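Local coordinates for amino Transferase (Eubacterium rectale, PDB 3ELE), which probably transfers amino groups between amino acids and keto acids, with pyridoxal-5'-phosphate bound as its cofactor, at residues R147-P152 with E166-A171; I160-L165 with S198-K203; G319-R322 with H326-K329; E350-K353 with L358-A361. All coordinates share one frame; numbering follows the deposited sequence.

Contact 1 (R147-P152 with E166-A171); sequences RLVEVP and EERINA
Pro152 lies over one face of the Arg168 guanidinium. Its ring atom CD stands above the centre of that flat group, 3.4 Å from Arg168 CZ. Pro152 CG leans toward one terminal nitrogen and is 3.5 Å from Arg168 NH2. The two side chains come from opposite directions. Arg168 is extended from CG to NE, and then chi4 (75°) swings the guanidinium out of line with the chain, which turns a face to the proline. Its aliphatic stem passes the strand on the way. Arg168 CB meets the methyl Val149 CG1 at 3.9 Å, and Arg168 CD is 4.1 Å from Val151 CG2. Arg168 NE ends up 3.3 Å from Glu150 O. Arg168 NH1 is hydrogen-bonded to Ala164 O of helix 162-167, which helps to fix the rotation of the guanidinium. With an alanine here, Pro152 would probably lose the flat group it rests on, and Ala164 O the side-chain donor it now has. Strand 147-151 is an edge strand of the large mixed sheet and pairs with strand 126-130. Helix 162-167 leads from it to strand 173-178 in a beta-alpha-beta crossover that passes strand 126-130. Just beyond Arg168, Ile169 turns away from the strand and packs on helix 191-208.

Contact 2 (I160-L165 with S198-K203); sequences IDFDAL and SDLLEK
Leu200 reaches from its helix into the angle between Phe162 and Leu165. Its CB points toward segment 160-165. CG continues outward, anti to the backbone N (chi1 178°), and carries both methyls away from its own helix. The branch CD2 does the touching here. It comes to the edge of the Phe162 ring, near the ring plane, with Leu200 CD2 4.0 Å from Phe162 CD1. The same methyl meets Leu165, where Leu200 CD2 is 3.9 Å from Leu165 CD2. The other branch goes to the residue after Leu165: Leu200 CD1 packs 3.6 Å from Glu166 CD. Just outside segment 160-165, Glu166 OE2 also pairs with Lys203 NZ. The facing helix is started by Asp161 as N-cap. Ala164 N gives Asp161 OD1 an almost straight bond (175°), arriving from well above the carboxylate plane. Ile160 CB lies over one face of the Phe162 ring, offset toward its rim. The contact joins helix 162-167 to helix 191-208, two helices of the large domain. Leu165 also packs on Leu197 of helix 191-208. Beneath them lies the mixed sheet, where Leu165 reaches Ile128 of strand 126-130 and Val151 of strand 147-151.

Contact 3 (G319-R322 with H326-K329); sequences GLTR and HCFK
Leu320 and Cys327 meet across a tight helix-to-strand connection. Helix 306-323 ends, the chain turns, and the short, weakly bonded strand 327-328 lies at the edge of the antiparallel sheet of the small domain, as in class I and II aminotransferases. The first kind of contact is apolar. The buried sulfur presses against the base of the leucine, with Cys327 SG 3.5 Å from Leu320 CB. It also meets one branch tip, as Cys327 SG is 3.8 Å from Leu320 CD1. The cysteine reaches the helix because SG stands anti to its own carbonyl carbon (chi1 -49°), beside the backbone N. Tyr317 of the helix and Met336 and Val338 of the adjoining strand 335-339 also touch this cysteine. Leu320 touches Val338 too, so both residues fill the gap between helix and sheet. The second kind of contact is polar and is carried by water. His326 and Phe328 form backbone hydrogen bonds with strand 335-339. The N-H of Cys327, which lies between them, instead goes to a water on the helix side. Thr321 receives that water at its hydroxyl and is hydrogen-bonded through the same oxygen to Tyr317 O, one turn back. The bridge is short on the threonine side: the water oxygen is 2.6 Å from Thr321 OG1, to which it donates, and 3.0 Å from Cys327 N, from which it accepts.

Contact 4 (E350-K353 with L358-A361); sequences EKAK and LIVA
The ammonium of Lys353, a residue whose stem meets Leu358, makes a cation-pi interaction with the ring of Tyr24 on helix 17-32. Near the root of the chain, Lys353 CG is 4.2 Å from Leu358 CD2, and the two side chains meet at an oblique angle. Beyond CG the lysine chain is extended, which carries the ammonium on to Tyr24. Leu358 starts off away from the helix, but its CD2 branch comes back to the lysine. Leu21 of helix 17-32 touches both Lys353 and Leu358. The arrangement belongs to the small domain of the aminotransferase fold, where helix 345-353 is followed after a short turn by two brief strands. Leu358 is in the first and forms backbone hydrogen bonds with Tyr38 and Phe40, beside the parallel strand 38-39. Val360 is in the second and pairs with Arg372 at the edge of the four-stranded antiparallel sheet. Ile359 lies between the two strands and faces the helix with its longer branch. Its CG1 takes the crowded position between backbone N and carbonyl carbon (chi1 55°). That puts Ile359 CD1 3.8 Å from the methyl Ala352 CB, and Ile359 CG1 3.9 Å from the same Ala352 CB. Ala352 also touches Ile392 of helix 379-396.

In the fold
The contacts form two pairs. Contacts 1 and 2 have centres 10 Å apart and share helix 162-167. Their segments alternate along the chain. Through the shared helix, edge strand 147-151 is joined to helix 191-208 in the large domain. Contacts 3 and 4 follow later in the chain, in series. Their centres are 16 Å apart, and both reach the four-stranded antiparallel sheet, at its two outermost strands, 327-328 and 360-361. The pairs are separate, with centres about 30 to 35 Å apart. None of the segments includes a residue of the pyridoxal-5'-phosphate pocket; the contacts join helices and strands within the large and small domains.

Contact 1 (R147-P152 with E166-A171)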
loop_
_atom_site.group_PDB
_atom_site.type_symbol
_atom_site.label_atom_id
_atom_site.label_comp_id
_atom_site.label_asym_id
_atom_site.label_seq_id
_atom_site.Cartn_x
_atom_site.Cartn_y
_atom_site.Cartn_z
ATOM N N ARG A 147 -15.684 8.056 12.675
ATOM C CA ARG A 147 -16.759 7.114 12.926
ATOM C C ARG A 147 -17.708 6.983 11.741
ATOM O O ARG A 147 -17.840 7.886 10.931
ATOM C CB ARG A 147 -17.485 7.481 14.222
ATOM C CG ARG A 147 -16.696 7.019 15.464
ATOM C CD ARG A 147 -17.556 7.064 16.696
ATOM N NE ARG A 147 -17.911 8.437 17.050
ATOM C CZ ARG A 147 -18.806 8.783 17.979
ATOM N NH1 ARG A 147 -19.488 7.858 18.661
ATOM N NH2 ARG A 147 -19.022 10.081 18.234
ATOM N N LEU A 148 -18.319 5.813 11.641
ATOM C CA LEU A 148 -19.218 5.493 10.554
ATOM C C LEU A 148 -20.662 5.653 11.031
ATOM O O LEU A 148 -21.000 5.252 12.146
ATOM C CB LEU A 148 -18.974 4.078 10.073
ATOM C CG LEU A 148 -19.707 3.684 8.794
ATOM C CD1 LEU A 148 -19.141 4.474 7.598
ATOM C CD2 LEU A 148 -19.576 2.197 8.581
ATOM N N VAL A 149 -21.484 6.265 10.188
ATOM C CA VAL A 149 -22.917 6.478 10.436
ATOM C C VAL A 149 -23.641 5.788 9.277
ATOM O O VAL A 149 -23.363 6.084 8.130
ATOM C CB VAL A 149 -23.216 7.985 10.497
ATOM C CG1 VAL A 149 -24.726 8.274 10.575
ATOM C CG2 VAL A 149 -22.518 8.555 11.674
ATOM N N GLU A 150 -24.527 4.841 9.586
ATOM C CA GLU A 150 -25.285 4.093 8.588
ATOM C C GLU A 150 -26.639 4.702 8.332
ATOM O O GLU A 150 -27.371 4.952 9.288
ATOM C CB GLU A 150 -25.545 2.657 9.057
ATOM C CG GLU A 150 -24.300 1.847 9.309
ATOM C CD GLU A 150 -24.578 0.415 9.765
ATOM O OE1 GLU A 150 -25.734 -0.057 9.705
ATOM O OE2 GLU A 150 -23.597 -0.258 10.144
ATOM N N VAL A 151 -26.975 4.914 7.051
ATOM C CA VAL A 151 -28.331 5.310 6.676
ATOM C C VAL A 151 -29.091 3.993 6.416
ATOM O O VAL A 151 -28.599 3.147 5.629
ATOM C CB VAL A 151 -28.389 6.230 5.458
ATOM C CG1 VAL A 151 -29.856 6.554 5.110
ATOM C CG2 VAL A 151 -27.608 7.503 5.725
ATOM N N PRO A 152 -30.249 3.772 7.103
ATOM C CA PRO A 152 -31.060 2.562 6.840
ATOM C C PRO A 152 -31.452 2.398 5.365
ATOM O O PRO A 152 -31.704 3.391 4.669
ATOM C CB PRO A 152 -32.304 2.761 7.709
ATOM C CG PRO A 152 -31.862 3.645 8.781
ATOM C CD PRO A 152 -30.846 4.574 8.190
ATOM N N GLU A 166 -30.718 12.902 5.421
ATOM C CA GLU A 166 -30.730 14.289 5.900
ATOM C C GLU A 166 -30.724 14.393 7.429
ATOM O O GLU A 166 -30.061 15.267 7.994
ATOM C CB GLU A 166 -31.937 15.053 5.326
ATOM C CG GLU A 166 -31.940 16.539 5.707
ATOM C CD GLU A 166 -32.941 17.396 4.963
ATOM O OE1 GLU A 166 -33.722 16.881 4.136
ATOM O OE2 GLU A 166 -32.933 18.617 5.221
ATOM N N GLU A 167 -31.482 13.506 8.074
ATOM C CA GLU A 167 -31.587 13.431 9.539
ATOM C C GLU A 167 -30.251 13.040 10.205
ATOM O O GLU A 167 -29.975 13.468 11.322
ATOM C CB GLU A 167 -32.712 12.452 9.919
ATOM C CG GLU A 167 -33.119 12.430 11.384
ATOM C CD GLU A 167 -34.181 11.363 11.717
ATOM O OE1 GLU A 167 -34.733 10.694 10.802
ATOM O OE2 GLU A 167 -34.463 11.195 12.926
ATOM N N ARG A 168 -29.420 12.258 9.508
ATOM C CA ARG A 168 -28.086 11.829 10.020
ATOM C C ARG A 168 -26.918 12.763 9.656
ATOM O O ARG A 168 -25.782 12.502 10.056
ATOM C CB ARG A 168 -27.797 10.397 9.570
ATOM C CG ARG A 168 -28.691 9.403 10.273
ATOM C CD ARG A 168 -28.755 8.087 9.584
ATOM N NE ARG A 168 -29.542 7.122 10.362
ATOM C CZ ARG A 168 -30.874 7.108 10.473
ATOM N NH1 ARG A 168 -31.644 8.012 9.867
ATOM N NH2 ARG A 168 -31.452 6.162 11.215
ATOM N N ILE A 169 -27.188 13.823 8.889
ATOM C CA ILE A 169 -26.188 14.827 8.534
ATOM C C ILE A 169 -26.186 15.853 9.671
ATOM O O ILE A 169 -27.250 16.318 10.073
ATOM C CB ILE A 169 -26.518 15.553 7.204
ATOM C CG1 ILE A 169 -26.359 14.624 6.000
ATOM C CG2 ILE A 169 -25.602 16.781 7.013
ATOM C CD1 ILE A 169 -26.926 15.215 4.718
ATOM N N ASN A 170 -24.994 16.211 10.157
ATOM C CA ASN A 170 -24.810 17.208 11.236
ATOM C C ASN A 170 -23.467 17.946 11.061
ATOM O O ASN A 170 -22.777 17.768 10.038
ATOM C CB ASN A 170 -24.957 16.529 12.623
ATOM C CG ASN A 170 -23.968 15.372 12.848
ATOM O OD1 ASN A 170 -22.764 15.568 12.926
ATOM N ND2 ASN A 170 -24.495 14.185 13.021
ATOM N N ALA A 171 -23.103 18.764 12.044
ATOM C CA ALA A 171 -21.831 19.506 12.019
ATOM C C ALA A 171 -20.580 18.611 11.930
ATOM O O ALA A 171 -19.584 19.059 11.430
ATOM C CB ALA A 171 -21.737 20.449 13.232
#

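Contact 2 (I160-L165 with S198-K203)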
loop_
_atom_site.group_PDB
_atom_site.type_symbol
_atom_site.label_atom_id
_atom_site.label_comp_id
_atom_site.label_asym_id
_atom_site.label_seq_id
_atom_site.Cartn_x
_atom_site.Cartn_y
_atom_site.Cartn_z
ATOM N N ILE A 160 -31.673 5.902 -2.280
ATOM C CA ILE A 160 -31.341 6.539 -1.002
ATOM C C ILE A 160 -32.617 7.025 -0.350
ATOM O O ILE A 160 -33.456 7.609 -1.012
ATOM C CB ILE A 160 -30.369 7.728 -1.205
ATOM C CG1 ILE A 160 -29.055 7.234 -1.861
ATOM C CG2 ILE A 160 -30.100 8.447 0.133
ATOM C CD1 ILE A 160 -27.982 8.311 -2.072
ATOM N N ASP A 161 -32.757 6.748 0.949
ATOM C CA ASP A 161 -33.847 7.302 1.761
ATOM C C ASP A 161 -33.305 8.677 2.163
ATOM O O ASP A 161 -32.568 8.800 3.153
ATOM C CB ASP A 161 -34.124 6.398 2.970
ATOM C CG ASP A 161 -35.190 6.946 3.906
ATOM O OD1 ASP A 161 -35.494 8.173 3.926
ATOM O OD2 ASP A 161 -35.683 6.127 4.695
ATOM N N PHE A 162 -33.661 9.701 1.388
ATOM C CA PHE A 162 -33.179 11.075 1.631
ATOM C C PHE A 162 -33.599 11.697 2.952
ATOM O O PHE A 162 -32.845 12.510 3.488
ATOM C CB PHE A 162 -33.492 12.004 0.454
ATOM C CG PHE A 162 -32.721 11.657 -0.786
ATOM C CD1 PHE A 162 -31.336 11.903 -0.849
ATOM C CD2 PHE A 162 -33.349 11.032 -1.867
ATOM C CE1 PHE A 162 -30.596 11.560 -1.976
ATOM C CE2 PHE A 162 -32.616 10.681 -3.003
ATOM C CZ PHE A 162 -31.240 10.949 -3.063
ATOM N N ASP A 163 -34.767 11.311 3.478
ATOM C CA ASP A 163 -35.218 11.776 4.806
ATOM C C ASP A 163 -34.274 11.246 5.902
ATOM O O ASP A 163 -33.752 12.038 6.720
ATOM C CB ASP A 163 -36.677 11.370 5.087
ATOM C CG ASP A 163 -37.706 12.197 4.274
ATOM O OD1 ASP A 163 -37.319 13.091 3.493
ATOM O OD2 ASP A 163 -38.927 11.958 4.433
ATOM N N ALA A 164 -34.035 9.929 5.868
ATOM C CA ALA A 164 -33.123 9.248 6.791
ATOM C C ALA A 164 -31.714 9.837 6.657
ATOM O O ALA A 164 -31.095 10.155 7.665
ATOM C CB ALA A 164 -33.094 7.718 6.526
ATOM N N LEU A 165 -31.240 10.047 5.421
ATOM C CA LEU A 165 -29.899 10.620 5.194
ATOM C C LEU A 165 -29.786 12.015 5.784
ATOM O O LEU A 165 -28.869 12.255 6.558
ATOM C CB LEU A 165 -29.491 10.650 3.713
ATOM C CG LEU A 165 -28.189 11.382 3.314
ATOM C CD1 LEU A 165 -26.973 10.957 4.180
ATOM C CD2 LEU A 165 -27.921 11.192 1.826
ATOM N N SER A 198 -26.777 15.504 -4.456
ATOM C CA SER A 198 -25.947 16.680 -4.680
ATOM C C SER A 198 -26.604 17.945 -4.139
ATOM O O SER A 198 -25.944 18.708 -3.457
ATOM C CB SER A 198 -25.594 16.814 -6.146
ATOM O OG SER A 198 -24.935 15.627 -6.567
ATOM N N ASP A 199 -27.902 18.115 -4.379
ATOM C CA ASP A 199 -28.642 19.277 -3.838
ATOM C C ASP A 199 -28.697 19.282 -2.307
ATOM O O ASP A 199 -28.517 20.326 -1.696
ATOM C CB ASP A 199 -30.075 19.352 -4.387
ATOM C CG ASP A 199 -30.133 19.572 -5.899
ATOM O OD1 ASP A 199 -29.152 20.075 -6.504
ATOM O OD2 ASP A 199 -31.188 19.241 -6.479
ATOM N N LEU A 200 -28.937 18.117 -1.711
ATOM C CA LEU A 200 -29.001 17.956 -0.255
ATOM C C LEU A 200 -27.670 18.311 0.406
ATOM O O LEU A 200 -27.637 19.101 1.349
ATOM C CB LEU A 200 -29.409 16.517 0.123
ATOM C CG LEU A 200 -29.490 16.128 1.613
ATOM C CD1 LEU A 200 -30.492 16.989 2.388
ATOM C CD2 LEU A 200 -29.808 14.629 1.721
ATOM N N LEU A 201 -26.587 17.727 -0.097
ATOM C CA LEU A 201 -25.246 17.950 0.454
ATOM C C LEU A 201 -24.737 19.367 0.250
ATOM O O LEU A 201 -24.097 19.926 1.158
ATOM C CB LEU A 201 -24.257 16.901 -0.071
ATOM C CG LEU A 201 -24.538 15.436 0.296
ATOM C CD1 LEU A 201 -23.334 14.584 -0.140
ATOM C CD2 LEU A 201 -24.807 15.250 1.769
ATOM N N GLU A 202 -25.027 19.956 -0.909
ATOM C CA GLU A 202 -24.706 21.379 -1.155
ATOM C C GLU A 202 -25.420 22.278 -0.114
ATOM O O GLU A 202 -24.802 23.183 0.456
ATOM C CB GLU A 202 -25.108 21.783 -2.583
ATOM C CG GLU A 202 -24.792 23.231 -2.988
ATOM C CD GLU A 202 -25.547 23.673 -4.259
ATOM O OE1 GLU A 202 -25.795 22.825 -5.155
ATOM O OE2 GLU A 202 -25.900 24.866 -4.356
ATOM N N LYS A 203 -26.712 22.026 0.106
ATOM C CA LYS A 203 -27.531 22.760 1.090
ATOM C C LYS A 203 -26.986 22.571 2.517
ATOM O O LYS A 203 -26.791 23.559 3.219
ATOM C CB LYS A 203 -29.013 22.331 0.980
ATOM C CG LYS A 203 -29.971 22.735 2.103
ATOM C CD LYS A 203 -31.312 21.981 1.978
ATOM C CE LYS A 203 -31.910 21.571 3.331
ATOM N NZ LYS A 203 -32.932 20.486 3.151
#

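Contact 3 (G319-R322 with H326-K329)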
loop_
_atom_site.group_PDB
_atom_site.type_symbol
_atom_site.label_atom_id
_atom_site.label_comp_id
_atom_site.label_asym_id
_atom_site.label_seq_id
_atom_site.Cartn_x
_atom_site.Cartn_y
_atom_site.Cartn_z
ATOM N N GLY A 319 -34.232 -18.330 -12.366
ATOM C CA GLY A 319 -34.455 -19.542 -11.573
ATOM C C GLY A 319 -34.985 -19.301 -10.169
ATOM O O GLY A 319 -35.913 -19.976 -9.736
ATOM N N LEU A 320 -34.402 -18.328 -9.467
ATOM C CA LEU A 320 -34.839 -17.999 -8.092
ATOM C C LEU A 320 -36.252 -17.413 -8.071
ATOM O O LEU A 320 -37.062 -17.788 -7.223
ATOM C CB LEU A 320 -33.846 -17.058 -7.390
ATOM C CG LEU A 320 -32.457 -17.589 -7.001
ATOM C CD1 LEU A 320 -31.728 -16.477 -6.211
ATOM C CD2 LEU A 320 -32.497 -18.876 -6.190
ATOM N N THR A 321 -36.533 -16.493 -8.994
ATOM C CA THR A 321 -37.872 -15.904 -9.140
ATOM C C THR A 321 -38.923 -16.999 -9.440
ATOM O O THR A 321 -39.942 -17.079 -8.767
ATOM C CB THR A 321 -37.859 -14.818 -10.228
ATOM O OG1 THR A 321 -36.959 -13.778 -9.816
ATOM C CG2 THR A 321 -39.244 -14.238 -10.480
ATOM N N ARG A 322 -38.624 -17.854 -10.414
ATOM C CA ARG A 322 -39.508 -18.972 -10.821
ATOM C C ARG A 322 -39.881 -19.899 -9.642
ATOM O O ARG A 322 -41.020 -20.379 -9.573
ATOM C CB ARG A 322 -38.838 -19.754 -11.964
ATOM C CG ARG A 322 -39.607 -20.928 -12.578
ATOM C CD ARG A 322 -40.993 -20.517 -13.125
ATOM N NE ARG A 322 -40.928 -19.434 -14.117
ATOM C CZ ARG A 322 -41.982 -18.777 -14.622
ATOM N NH1 ARG A 322 -43.232 -19.049 -14.230
ATOM N NH2 ARG A 322 -41.779 -17.823 -15.531
ATOM N N HIS A 326 -37.956 -13.735 -3.630
ATOM C CA HIS A 326 -38.016 -12.321 -4.034
ATOM C C HIS A 326 -36.586 -11.794 -4.156
ATOM O O HIS A 326 -35.912 -11.583 -3.138
ATOM C CB HIS A 326 -38.818 -11.416 -3.093
ATOM C CG HIS A 326 -38.699 -9.966 -3.458
ATOM N ND1 HIS A 326 -39.424 -9.398 -4.482
ATOM C CD2 HIS A 326 -37.852 -9.002 -3.019
ATOM C CE1 HIS A 326 -39.074 -8.131 -4.615
ATOM N NE2 HIS A 326 -38.114 -7.867 -3.747
ATOM N N CYS A 327 -36.163 -11.567 -5.402
ATOM C CA CYS A 327 -34.853 -11.021 -5.732
ATOM C C CYS A 327 -35.007 -9.589 -6.236
ATOM O O CYS A 327 -35.930 -9.279 -6.994
ATOM C CB CYS A 327 -34.199 -11.814 -6.863
ATOM S SG CYS A 327 -34.162 -13.608 -6.711
ATOM N N PHE A 328 -34.101 -8.719 -5.814
ATOM C CA PHE A 328 -33.998 -7.362 -6.366
ATOM C C PHE A 328 -33.164 -7.555 -7.644
ATOM O O PHE A 328 -32.045 -8.090 -7.562
ATOM C CB PHE A 328 -33.325 -6.420 -5.356
ATOM C CG PHE A 328 -32.875 -5.108 -5.936
ATOM C CD1 PHE A 328 -33.796 -4.234 -6.518
ATOM C CD2 PHE A 328 -31.528 -4.729 -5.880
ATOM C CE1 PHE A 328 -33.374 -3.007 -7.056
ATOM C CE2 PHE A 328 -31.100 -3.505 -6.412
ATOM C CZ PHE A 328 -32.025 -2.645 -7.000
ATOM N N LYS A 329 -33.692 -7.154 -8.806
ATOM C CA LYS A 329 -32.944 -7.323 -10.071
ATOM C C LYS A 329 -31.827 -6.276 -10.097
ATOM O O LYS A 329 -32.123 -5.098 -10.178
ATOM C CB LYS A 329 -33.829 -7.213 -11.320
ATOM C CG LYS A 329 -33.089 -7.649 -12.614
ATOM C CD LYS A 329 -34.010 -7.808 -13.818
ATOM C CE LYS A 329 -33.226 -8.368 -15.041
ATOM N NZ LYS A 329 -34.043 -8.668 -16.282
HETATM O O HOH W 1 -37.756 -12.448 -7.729
#

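Contact 4 (E350-K353 with L358-A361)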
loop_
_atom_site.group_PDB
_atom_site.type_symbol
_atom_site.label_atom_id
_atom_site.label_comp_id
_atom_site.label_asym_id
_atom_site.label_seq_id
_atom_site.Cartn_x
_atom_site.Cartn_y
_atom_site.Cartn_z
ATOM N N GLU A 350 -28.377 -20.746 7.545
ATOM C CA GLU A 350 -28.139 -22.076 8.120
ATOM C C GLU A 350 -28.976 -23.131 7.413
ATOM O O GLU A 350 -28.463 -24.208 7.138
ATOM C CB GLU A 350 -28.413 -22.138 9.640
ATOM C CG GLU A 350 -27.361 -21.443 10.522
ATOM C CD GLU A 350 -25.977 -22.107 10.487
ATOM O OE1 GLU A 350 -25.843 -23.275 10.041
ATOM O OE2 GLU A 350 -25.008 -21.456 10.922
ATOM N N LYS A 351 -30.251 -22.825 7.141
ATOM C CA LYS A 351 -31.125 -23.736 6.381
ATOM C C LYS A 351 -30.610 -23.955 4.941
ATOM O O LYS A 351 -30.666 -25.069 4.423
ATOM C CB LYS A 351 -32.576 -23.242 6.371
ATOM C CG LYS A 351 -33.288 -23.283 7.730
ATOM C CD LYS A 351 -33.501 -24.699 8.198
ATOM C CE LYS A 351 -34.345 -24.794 9.459
ATOM N NZ LYS A 351 -34.498 -26.246 9.833
ATOM N N ALA A 352 -30.104 -22.888 4.317
ATOM C CA ALA A 352 -29.469 -22.966 2.995
ATOM C C ALA A 352 -28.274 -23.908 3.088
ATOM O O ALA A 352 -28.138 -24.809 2.269
ATOM C CB ALA A 352 -29.010 -21.580 2.536
ATOM N N LYS A 353 -27.462 -23.713 4.139
ATOM C CA LYS A 353 -26.263 -24.540 4.426
ATOM C C LYS A 353 -26.583 -26.050 4.488
ATOM O O LYS A 353 -25.755 -26.858 4.074
ATOM C CB LYS A 353 -25.572 -24.087 5.729
ATOM C CG LYS A 353 -24.099 -23.852 5.621
ATOM C CD LYS A 353 -23.562 -23.381 6.957
ATOM C CE LYS A 353 -22.226 -22.705 6.841
ATOM N NZ LYS A 353 -21.733 -22.272 8.188
ATOM N N LEU A 358 -24.186 -21.916 -0.120
ATOM C CA LEU A 358 -23.414 -21.012 0.699
ATOM C C LEU A 358 -23.711 -19.560 0.283
ATOM O O LEU A 358 -23.170 -19.037 -0.686
ATOM C CB LEU A 358 -21.920 -21.370 0.638
ATOM C CG LEU A 358 -21.578 -22.873 0.721
ATOM C CD1 LEU A 358 -20.075 -23.081 0.758
ATOM C CD2 LEU A 358 -22.212 -23.528 1.921
ATOM N N ILE A 359 -24.642 -18.959 1.011
ATOM C CA ILE A 359 -25.079 -17.573 0.805
ATOM C C ILE A 359 -24.753 -16.824 2.064
ATOM O O ILE A 359 -24.552 -17.435 3.105
ATOM C CB ILE A 359 -26.572 -17.466 0.385
ATOM C CG1 ILE A 359 -27.523 -18.172 1.378
ATOM C CG2 ILE A 359 -26.707 -18.068 -0.965
ATOM C CD1 ILE A 359 -28.979 -18.129 0.997
ATOM N N VAL A 360 -24.733 -15.499 1.971
ATOM C CA VAL A 360 -24.270 -14.627 3.048
ATOM C C VAL A 360 -25.396 -13.736 3.574
ATOM O O VAL A 360 -26.026 -13.025 2.792
ATOM C CB VAL A 360 -23.102 -13.733 2.501
ATOM C CG1 VAL A 360 -22.622 -12.740 3.534
ATOM C CG2 VAL A 360 -21.917 -14.609 2.019
ATOM N N ALA A 361 -25.620 -13.756 4.895
ATOM C CA ALA A 361 -26.636 -12.904 5.547
ATOM C C ALA A 361 -26.240 -11.450 5.358
ATOM O O ALA A 361 -25.064 -11.118 5.461
ATOM C CB ALA A 361 -26.781 -13.234 7.039
#